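Local coordinates for pyoverdine biosynthesis protein PvcB (Pseudomonas aeruginosa, PDB 4YLM), which catalyses the iron- and 2-oxoglutarate-dependent oxidation of tyrosine isonitrile in the biosynthesis of paerucumarin, at residues A[29-34]-A[49-54]; A[41-46]-A[58-63]; A[193-198]-A[233-238]. All blocks are in the same frame, centred on the assembly; numbering follows the deposited sequence.

Contact 1. Residues A[29-34]-A[49-54]; sequences LLLEPG and KGLARS
A beta-alpha-beta unit brings Leu-29 and Leu-31 of strand 29-33 against Leu-51 of helix 45-55, and the contact consists of methyl groups from these three leucines. CD1 of Leu-51 lies 4.1 Å from CD2 of Leu-29. The same CD1 comes within 4.3 Å of CD2 of Leu-31, so one methyl of the helix serves two residues of the strand. Two positions apart in an extended chain, Leu-29 and Leu-31 both direct their CB atoms to the helix. Leu-29 swings CG opposite its own nitrogen (chi1 -175°) and sends CD2 to the helix, the two side chains meeting at a slant. The connection is a crossover: strand 57-60 follows the helix and runs parallel to strand 29-33, bonding to it through the backbone of Leu-29 and Leu-31. Leu-58 of that second strand touches both Leu-29 and Leu-51 and widens the apolar layer between helix and sheet. Ser-54 OG of the helix is hydrogen-bonded to Gln-10 of the second subunit, a residue that also packs on Leu-51.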
loop_
_atom_site.group_PDB
_atom_site.type_symbol
_atom_site.label_atom_id
_atom_site.label_comp_id
_atom_site.label_asym_id
_atom_site.label_seq_id
_atom_site.Cartn_x
_atom_site.Cartn_y
_atom_site.Cartn_z
ATOM N N LEU A 29 1.570 -3.016 -16.999
ATOM C CA LEU A 29 1.589 -1.592 -16.691
ATOM C C LEU A 29 2.977 -1.042 -16.963
ATOM O O LEU A 29 3.971 -1.693 -16.659
ATOM C CB LEU A 29 1.199 -1.374 -15.222
ATOM C CG LEU A 29 1.052 0.068 -14.726
ATOM C CD1 LEU A 29 -0.211 0.677 -15.339
ATOM C CD2 LEU A 29 0.964 0.095 -13.193
ATOM N N LEU A 30 3.049 0.133 -17.582
ATOM C CA LEU A 30 4.317 0.795 -17.825
ATOM C C LEU A 30 4.482 1.877 -16.777
ATOM O O LEU A 30 3.575 2.686 -16.575
ATOM C CB LEU A 30 4.356 1.435 -19.221
ATOM C CG LEU A 30 5.540 2.359 -19.550
ATOM C CD1 LEU A 30 6.891 1.606 -19.522
ATOM C CD2 LEU A 30 5.366 3.083 -20.903
ATOM N N LEU A 31 5.642 1.904 -16.125
ATOM C CA LEU A 31 5.955 2.968 -15.163
ATOM C C LEU A 31 7.174 3.716 -15.651
ATOM O O LEU A 31 8.150 3.103 -16.074
ATOM C CB LEU A 31 6.273 2.390 -13.788
ATOM C CG LEU A 31 5.161 1.649 -13.041
ATOM C CD1 LEU A 31 5.093 0.234 -13.540
ATOM C CD2 LEU A 31 5.456 1.669 -11.538
ATOM N N GLU A 32 7.129 5.040 -15.567
ATOM C CA GLU A 32 8.270 5.841 -15.972
ATOM C C GLU A 32 8.542 6.902 -14.919
ATOM O O GLU A 32 7.634 7.319 -14.202
ATOM C CB GLU A 32 8.022 6.475 -17.346
ATOM C CG GLU A 32 7.766 5.447 -18.442
ATOM C CD GLU A 32 7.330 6.111 -19.741
ATOM O OE1 GLU A 32 8.198 6.321 -20.610
ATOM O OE2 GLU A 32 6.131 6.461 -19.872
ATOM N N PRO A 33 9.804 7.342 -14.822
ATOM C CA PRO A 33 10.236 8.218 -13.728
ATOM C C PRO A 33 9.510 9.561 -13.677
ATOM O O PRO A 33 9.248 10.172 -14.710
ATOM C CB PRO A 33 11.743 8.407 -13.999
ATOM C CG PRO A 33 11.949 8.002 -15.452
ATOM C CD PRO A 33 10.914 6.961 -15.717
ATOM N N GLY A 34 9.199 10.018 -12.471
ATOM C CA GLY A 34 8.527 11.291 -12.298
ATOM C C GLY A 34 9.483 12.441 -12.016
ATOM O O GLY A 34 9.052 13.589 -11.918
ATOM N N LYS A 49 4.678 -4.220 -5.377
ATOM C CA LYS A 49 4.180 -5.583 -5.203
ATOM C C LYS A 49 2.651 -5.646 -5.388
ATOM O O LYS A 49 2.124 -6.578 -6.007
ATOM C CB LYS A 49 4.552 -6.073 -3.800
ATOM C CG LYS A 49 4.988 -7.511 -3.726
ATOM C CD LYS A 49 5.373 -7.916 -2.296
ATOM C CE LYS A 49 6.608 -7.166 -1.794
ATOM N NZ LYS A 49 7.034 -7.707 -0.467
ATOM N N GLY A 50 1.949 -4.655 -4.840
ATOM C CA GLY A 50 0.517 -4.520 -5.057
ATOM C C GLY A 50 0.168 -4.402 -6.537
ATOM O O GLY A 50 -0.721 -5.101 -7.028
ATOM N N LEU A 51 0.862 -3.519 -7.251
ATOM C CA LEU A 51 0.629 -3.351 -8.685
ATOM C C LEU A 51 0.949 -4.629 -9.471
ATOM O O LEU A 51 0.221 -4.983 -10.393
ATOM C CB LEU A 51 1.453 -2.186 -9.246
ATOM C CG LEU A 51 1.149 -0.782 -8.705
ATOM C CD1 LEU A 51 2.155 0.234 -9.254
ATOM C CD2 LEU A 51 -0.297 -0.371 -9.004
ATOM N N ALA A 52 2.039 -5.307 -9.111
ATOM C CA ALA A 52 2.405 -6.544 -9.789
ATOM C C ALA A 52 1.322 -7.596 -9.610
ATOM O O ALA A 52 1.050 -8.387 -10.513
ATOM C CB ALA A 52 3.767 -7.072 -9.287
ATOM N N ARG A 53 0.690 -7.608 -8.446
ATOM C CA ARG A 53 -0.346 -8.599 -8.205
ATOM C C ARG A 53 -1.636 -8.366 -9.008
ATOM O O ARG A 53 -2.347 -9.319 -9.326
ATOM C CB ARG A 53 -0.638 -8.708 -6.711
ATOM C CG ARG A 53 0.430 -9.501 -5.991
ATOM C CD ARG A 53 0.354 -9.322 -4.484
ATOM N NE ARG A 53 1.279 -10.229 -3.813
ATOM C CZ ARG A 53 1.889 -9.945 -2.668
ATOM N NH1 ARG A 53 1.668 -8.778 -2.072
ATOM N NH2 ARG A 53 2.723 -10.825 -2.128
ATOM N N SER A 54 -1.942 -7.110 -9.330
ATOM C CA SER A 54 -3.203 -6.814 -10.031
ATOM C C SER A 54 -3.006 -6.599 -11.536
ATOM O O SER A 54 -3.884 -6.923 -12.336
ATOM C CB SER A 54 -3.869 -5.579 -9.425
ATOM O OG SER A 54 -2.982 -4.469 -9.554
#

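Contact 2. Residues A[41-46]-A[58-63]; sequences GELPAQ and LLLRGF
Leu-43, in the loop that leads into helix 45-55, packs against Leu-60 and Phe-63 at the end of strand 57-60 and just beyond it. The apolar part rests on one methyl. CD1 of Leu-43 is 4.0 Å from both CE1 and CZ of Phe-63, so it meets the far end of the ring, and the two side chains cross at about a right angle. The same CD1 stands 4.2 Å from CD2 of Leu-60. Leu-43 carries its CG opposite the carbonyl carbon (chi1 -58°), which directs the fork away from its own loop to the strand side. Gly-62 (phi 94°) lets the chain turn after Arg-61, consistent with the Phe-63 ring coming back beside Leu-43. The backbone N of Arg-61 lies at the edge of this ring, in its plane.

Among the polar groups, Glu-42 OE1 makes a salt bridge with Arg-35 and OE2 a hydrogen bond with the backbone N of His-39, while Arg-61 pairs with Asp-250. CD2 of Leu-59 sits 3.9 Å over the centre of the Arg-61 guanidinium.

Pro-44, the N-cap residue of helix 45-55, packs on Gly-50 of the third subunit. Met-38 and Val-40 add to the packing around Phe-63. Leu-43 sits at the N-terminal end of helix 45-55, while Leu-60 and Phe-63 leave strand 57-60 beside strand 29-33, whose Pro-33 touches Phe-63.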
loop_
_atom_site.group_PDB
_atom_site.type_symbol
_atom_site.label_atom_id
_atom_site.label_comp_id
_atom_site.label_asym_id
_atom_site.label_seq_id
_atom_site.Cartn_x
_atom_site.Cartn_y
_atom_site.Cartn_z
ATOM N N GLY A 41 14.772 2.348 -6.880
ATOM C CA GLY A 41 14.670 2.138 -5.442
ATOM C C GLY A 41 13.919 3.232 -4.705
ATOM O O GLY A 41 13.500 3.052 -3.562
ATOM N N GLU A 42 13.755 4.375 -5.355
ATOM C CA GLU A 42 12.994 5.475 -4.772
ATOM C C GLU A 42 11.497 5.151 -4.614
ATOM O O GLU A 42 10.825 5.737 -3.772
ATOM C CB GLU A 42 13.224 6.767 -5.572
ATOM C CG GLU A 42 14.701 7.195 -5.551
ATOM C CD GLU A 42 15.007 8.433 -6.386
ATOM O OE1 GLU A 42 14.389 9.488 -6.171
ATOM O OE2 GLU A 42 15.898 8.349 -7.245
ATOM N N LEU A 43 10.984 4.207 -5.398
ATOM C CA LEU A 43 9.581 3.799 -5.266
ATOM C C LEU A 43 9.458 2.755 -4.153
ATOM O O LEU A 43 10.381 1.982 -3.930
ATOM C CB LEU A 43 9.068 3.221 -6.597
ATOM C CG LEU A 43 9.180 4.174 -7.798
ATOM C CD1 LEU A 43 8.683 3.492 -9.076
ATOM C CD2 LEU A 43 8.376 5.440 -7.519
ATOM N N PRO A 44 8.319 2.733 -3.443
ATOM C CA PRO A 44 8.185 1.743 -2.368
ATOM C C PRO A 44 7.888 0.347 -2.904
ATOM O O PRO A 44 6.922 0.173 -3.643
ATOM C CB PRO A 44 6.985 2.253 -1.543
ATOM C CG PRO A 44 6.410 3.442 -2.284
ATOM C CD PRO A 44 7.113 3.557 -3.613
ATOM N N ALA A 45 8.697 -0.630 -2.510
ATOM C CA ALA A 45 8.525 -2.018 -2.940
ATOM C C ALA A 45 7.145 -2.584 -2.610
ATOM O O ALA A 45 6.605 -3.388 -3.381
ATOM C CB ALA A 45 9.622 -2.912 -2.335
ATOM N N GLN A 46 6.565 -2.175 -1.478
ATOM C CA GLN A 46 5.242 -2.693 -1.095
ATOM C C GLN A 46 4.191 -2.261 -2.118
ATOM O O GLN A 46 3.283 -3.019 -2.457
ATOM C CB GLN A 46 4.840 -2.217 0.310
ATOM C CG GLN A 46 3.578 -2.888 0.880
ATOM C CD GLN A 46 3.696 -4.412 0.938
ATOM O OE1 GLN A 46 4.732 -4.951 1.340
ATOM N NE2 GLN A 46 2.642 -5.111 0.511
ATOM N N LEU A 58 4.877 -5.626 -14.590
ATOM C CA LEU A 58 5.272 -4.225 -14.540
ATOM C C LEU A 58 6.534 -4.011 -15.365
ATOM O O LEU A 58 7.476 -4.805 -15.294
ATOM C CB LEU A 58 5.553 -3.777 -13.098
ATOM C CG LEU A 58 4.527 -4.134 -12.023
ATOM C CD1 LEU A 58 4.955 -3.516 -10.677
ATOM C CD2 LEU A 58 3.138 -3.637 -12.416
ATOM N N LEU A 59 6.553 -2.929 -16.133
ATOM C CA LEU A 59 7.749 -2.530 -16.851
ATOM C C LEU A 59 8.148 -1.171 -16.314
ATOM O O LEU A 59 7.427 -0.203 -16.502
ATOM C CB LEU A 59 7.474 -2.455 -18.362
ATOM C CG LEU A 59 8.519 -1.731 -19.222
ATOM C CD1 LEU A 59 9.901 -2.359 -19.034
ATOM C CD2 LEU A 59 8.108 -1.711 -20.723
ATOM N N LEU A 60 9.252 -1.111 -15.575
ATOM C CA LEU A 60 9.805 0.172 -15.151
ATOM C C LEU A 60 10.886 0.544 -16.152
ATOM O O LEU A 60 11.908 -0.147 -16.264
ATOM C CB LEU A 60 10.405 0.092 -13.746
ATOM C CG LEU A 60 9.403 -0.058 -12.594
ATOM C CD1 LEU A 60 8.825 -1.448 -12.551
ATOM C CD2 LEU A 60 10.104 0.268 -11.269
ATOM N N ARG A 61 10.664 1.635 -16.878
ATOM C CA ARG A 61 11.530 1.981 -18.003
ATOM C C ARG A 61 12.012 3.409 -17.908
ATOM O O ARG A 61 11.227 4.331 -17.681
ATOM C CB ARG A 61 10.791 1.744 -19.338
ATOM C CG ARG A 61 11.550 2.222 -20.585
ATOM C CD ARG A 61 10.979 1.579 -21.861
ATOM N NE ARG A 61 11.407 0.193 -22.021
ATOM C CZ ARG A 61 11.106 -0.575 -23.067
ATOM N NH1 ARG A 61 10.344 -0.102 -24.051
ATOM N NH2 ARG A 61 11.558 -1.821 -23.123
ATOM N N GLY A 62 13.315 3.595 -18.071
ATOM C CA GLY A 62 13.893 4.922 -18.071
ATOM C C GLY A 62 14.388 5.338 -16.692
ATOM O O GLY A 62 14.770 6.492 -16.486
ATOM N N PHE A 63 14.379 4.410 -15.738
ATOM C CA PHE A 63 14.901 4.718 -14.393
ATOM C C PHE A 63 16.404 4.449 -14.380
ATOM O O PHE A 63 16.891 3.624 -15.146
ATOM C CB PHE A 63 14.243 3.831 -13.319
ATOM C CG PHE A 63 12.788 4.140 -13.071
ATOM C CD1 PHE A 63 12.408 4.937 -11.999
ATOM C CD2 PHE A 63 11.804 3.617 -13.896
ATOM C CE1 PHE A 63 11.067 5.226 -11.763
ATOM C CE2 PHE A 63 10.460 3.901 -13.675
ATOM C CZ PHE A 63 10.086 4.707 -12.607
#

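Contact 3. Residues A[193-198]-A[233-238]; sequences PILRFC and RCLYHP
The carbonyl O of Leu-195, whose side chain packs on Leu-235, is gripped by its neighbour Arg-196. NE of Arg-196 donates to Leu-195 O at 2.7 Å along a nearly straight N-H line (165°), and NH2 adds a weak, bent bond to the same O at 3.2 Å. The oxygen lies almost in the guanidinium plane, whereas NE approaches from a position tilted 27° out of the carbonyl plane. Three successive bent torsions curl the arginine back onto the preceding peptide. NH1 and NH2 have further acceptors in the carbonyls of Asn-256 and Leu-259, so the guanidinium is fixed among three backbone oxygens.

The contact packs the end of helix 224-235 on the two-stranded antiparallel sheet 184-186/193-195 and on the chain just after it. Leu-235 straddles two residues of segment 193-198 with its two methyls: CD2 meets CD1 of Leu-195 at 4.0 Å, and CD1 meets CD2 of Phe-197 at 3.7 Å. Phe-197 has its CG opposite the backbone N (chi1 173°), which extends the ring to the helix beside Leu-195. Both side chains run at a slant to Leu-235. Helix 146-152 closes in with Leu-150 against Leu-195 and Ala-149 against Leu-235, and Leu-260 of strand 259-263 touches both Phe-197 and Leu-235. Two probable iron ligands are near: the side chain of His-261 is about 10 Å from that of Leu-235, and that of His-112 about 8 Å from that of Phe-197.

No hydrogen bond joins the two segments. The direct contact between them is thus one of van der Waals packing, while the arginine's N-H groups are taken up by backbone carbonyls and its positive charge probably polarises that of Leu-195.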
loop_
_atom_site.group_PDB
_atom_site.type_symbol
_atom_site.label_atom_id
_atom_site.label_comp_id
_atom_site.label_asym_id
_atom_site.label_seq_id
_atom_site.Cartn_x
_atom_site.Cartn_y
_atom_site.Cartn_z
ATOM N N PRO A 193 -9.480 -17.784 -10.837
ATOM C CA PRO A 193 -9.117 -18.786 -11.850
ATOM C C PRO A 193 -7.881 -18.425 -12.663
ATOM O O PRO A 193 -7.742 -17.298 -13.154
ATOM C CB PRO A 193 -10.359 -18.836 -12.762
ATOM C CG PRO A 193 -11.488 -18.418 -11.872
ATOM C CD PRO A 193 -10.886 -17.349 -10.973
ATOM N N ILE A 194 -6.975 -19.389 -12.786
ATOM C CA ILE A 194 -5.785 -19.231 -13.611
ATOM C C ILE A 194 -5.593 -20.507 -14.435
ATOM O O ILE A 194 -6.316 -21.484 -14.249
ATOM C CB ILE A 194 -4.523 -19.046 -12.745
ATOM C CG1 ILE A 194 -4.382 -20.229 -11.775
ATOM C CG2 ILE A 194 -4.548 -17.675 -11.987
ATOM C CD1 ILE A 194 -2.987 -20.309 -11.085
ATOM N N LEU A 195 -4.612 -20.494 -15.330
ATOM C CA LEU A 195 -4.181 -21.712 -16.001
ATOM C C LEU A 195 -2.776 -22.072 -15.527
ATOM O O LEU A 195 -1.939 -21.189 -15.300
ATOM C CB LEU A 195 -4.177 -21.522 -17.518
ATOM C CG LEU A 195 -5.484 -21.094 -18.196
ATOM C CD1 LEU A 195 -5.249 -20.837 -19.670
ATOM C CD2 LEU A 195 -6.570 -22.161 -18.007
ATOM N N ARG A 196 -2.524 -23.367 -15.364
ATOM C CA ARG A 196 -1.154 -23.866 -15.213
ATOM C C ARG A 196 -0.938 -24.855 -16.358
ATOM O O ARG A 196 -1.567 -25.900 -16.401
ATOM C CB ARG A 196 -0.953 -24.556 -13.859
ATOM C CG ARG A 196 -1.063 -23.630 -12.650
ATOM C CD ARG A 196 0.102 -22.625 -12.557
ATOM N NE ARG A 196 -0.088 -21.453 -13.416
ATOM C CZ ARG A 196 0.720 -20.391 -13.429
ATOM N NH1 ARG A 196 1.785 -20.348 -12.634
ATOM N NH2 ARG A 196 0.467 -19.368 -14.236
ATOM N N PHE A 197 -0.062 -24.500 -17.288
ATOM C CA PHE A 197 0.133 -25.270 -18.499
ATOM C C PHE A 197 1.598 -25.159 -18.864
ATOM O O PHE A 197 2.145 -24.062 -18.881
ATOM C CB PHE A 197 -0.741 -24.675 -19.607
ATOM C CG PHE A 197 -0.527 -25.280 -20.982
ATOM C CD1 PHE A 197 -0.573 -26.651 -21.179
ATOM C CD2 PHE A 197 -0.353 -24.458 -22.086
ATOM C CE1 PHE A 197 -0.408 -27.198 -22.452
ATOM C CE2 PHE A 197 -0.200 -24.990 -23.360
ATOM C CZ PHE A 197 -0.225 -26.363 -23.542
ATOM N N CYS A 198 2.246 -26.296 -19.108
ATOM C CA CYS A 198 3.589 -26.286 -19.672
ATOM C C CYS A 198 3.446 -26.745 -21.115
ATOM O O CYS A 198 3.024 -27.871 -21.376
ATOM C CB CYS A 198 4.537 -27.199 -18.885
ATOM S SG CYS A 198 6.276 -27.157 -19.480
ATOM N N ARG A 233 -4.333 -20.952 -28.949
ATOM C CA ARG A 233 -5.094 -19.865 -29.562
ATOM C C ARG A 233 -5.354 -18.755 -28.539
ATOM O O ARG A 233 -5.287 -17.572 -28.854
ATOM C CB ARG A 233 -6.440 -20.371 -30.090
ATOM C CG ARG A 233 -7.262 -19.298 -30.785
ATOM C CD ARG A 233 -8.676 -19.777 -31.140
ATOM N NE ARG A 233 -9.544 -19.956 -29.975
ATOM C CZ ARG A 233 -10.234 -18.978 -29.394
ATOM N NH1 ARG A 233 -10.156 -17.735 -29.858
ATOM N NH2 ARG A 233 -11.005 -19.241 -28.345
ATOM N N CYS A 234 -5.663 -19.151 -27.314
ATOM C CA CYS A 234 -6.075 -18.188 -26.297
ATOM C C CYS A 234 -4.876 -17.550 -25.587
ATOM O O CYS A 234 -4.874 -16.353 -25.323
ATOM C CB CYS A 234 -7.035 -18.838 -25.302
ATOM S SG CYS A 234 -8.656 -19.274 -26.028
ATOM N N LEU A 235 -3.853 -18.351 -25.304
ATOM C CA LEU A 235 -2.656 -17.844 -24.647
ATOM C C LEU A 235 -1.831 -16.940 -25.550
ATOM O O LEU A 235 -1.198 -15.999 -25.064
ATOM C CB LEU A 235 -1.809 -18.992 -24.096
ATOM C CG LEU A 235 -2.420 -19.755 -22.924
ATOM C CD1 LEU A 235 -1.698 -21.097 -22.733
ATOM C CD2 LEU A 235 -2.367 -18.886 -21.643
ATOM N N TYR A 236 -1.839 -17.198 -26.860
ATOM C CA TYR A 236 -1.062 -16.358 -27.774
ATOM C C TYR A 236 -1.888 -15.250 -28.427
ATOM O O TYR A 236 -1.380 -14.479 -29.236
ATOM C CB TYR A 236 -0.341 -17.194 -28.844
ATOM C CG TYR A 236 0.841 -17.981 -28.317
ATOM C CD1 TYR A 236 2.102 -17.395 -28.211
ATOM C CD2 TYR A 236 0.698 -19.306 -27.921
ATOM C CE1 TYR A 236 3.199 -18.120 -27.729
ATOM C CE2 TYR A 236 1.776 -20.033 -27.442
ATOM C CZ TYR A 236 3.023 -19.439 -27.348
ATOM O OH TYR A 236 4.089 -20.174 -26.878
ATOM N N HIS A 237 -3.156 -15.175 -28.066
ATOM C CA HIS A 237 -4.040 -14.118 -28.542
ATOM C C HIS A 237 -3.541 -12.735 -28.081
ATOM O O HIS A 237 -3.025 -12.585 -26.966
ATOM C CB HIS A 237 -5.448 -14.389 -28.019
ATOM C CG HIS A 237 -6.508 -13.538 -28.638
ATOM N ND1 HIS A 237 -6.629 -12.190 -28.381
ATOM C CD2 HIS A 237 -7.516 -13.851 -29.491
ATOM C CE1 HIS A 237 -7.661 -11.705 -29.051
ATOM N NE2 HIS A 237 -8.213 -12.691 -29.736
ATOM N N PRO A 238 -3.681 -11.719 -28.943
ATOM C CA PRO A 238 -3.226 -10.360 -28.618
ATOM C C PRO A 238 -3.817 -9.788 -27.318
ATOM O O PRO A 238 -3.186 -8.917 -26.716
ATOM C CB PRO A 238 -3.687 -9.538 -29.829
ATOM C CG PRO A 238 -3.706 -10.536 -30.963
ATOM C CD PRO A 238 -4.119 -11.845 -30.349
#

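How the contacts relate
Contacts 1 and 2 are two parts of one beta-alpha-beta unit, with centres 7 Å apart, and their segments alternate along the chain. Both use helix 45-55, and their strands are joined directly: the pairs Leu-31 N to Leu-59 O (2.8 Å) and Leu-29 O to Leu-59 N (2.9 Å) are probable hydrogen bonds. Contact 3 follows later in the chain and stands apart, its centre 22 Å from that of contact 1 and 27 Å from that of contact 2, on the other side of the chain's centre from contact 2. It alone approaches the probable iron site; contacts 1 and 2 lie within the crossover, away from it.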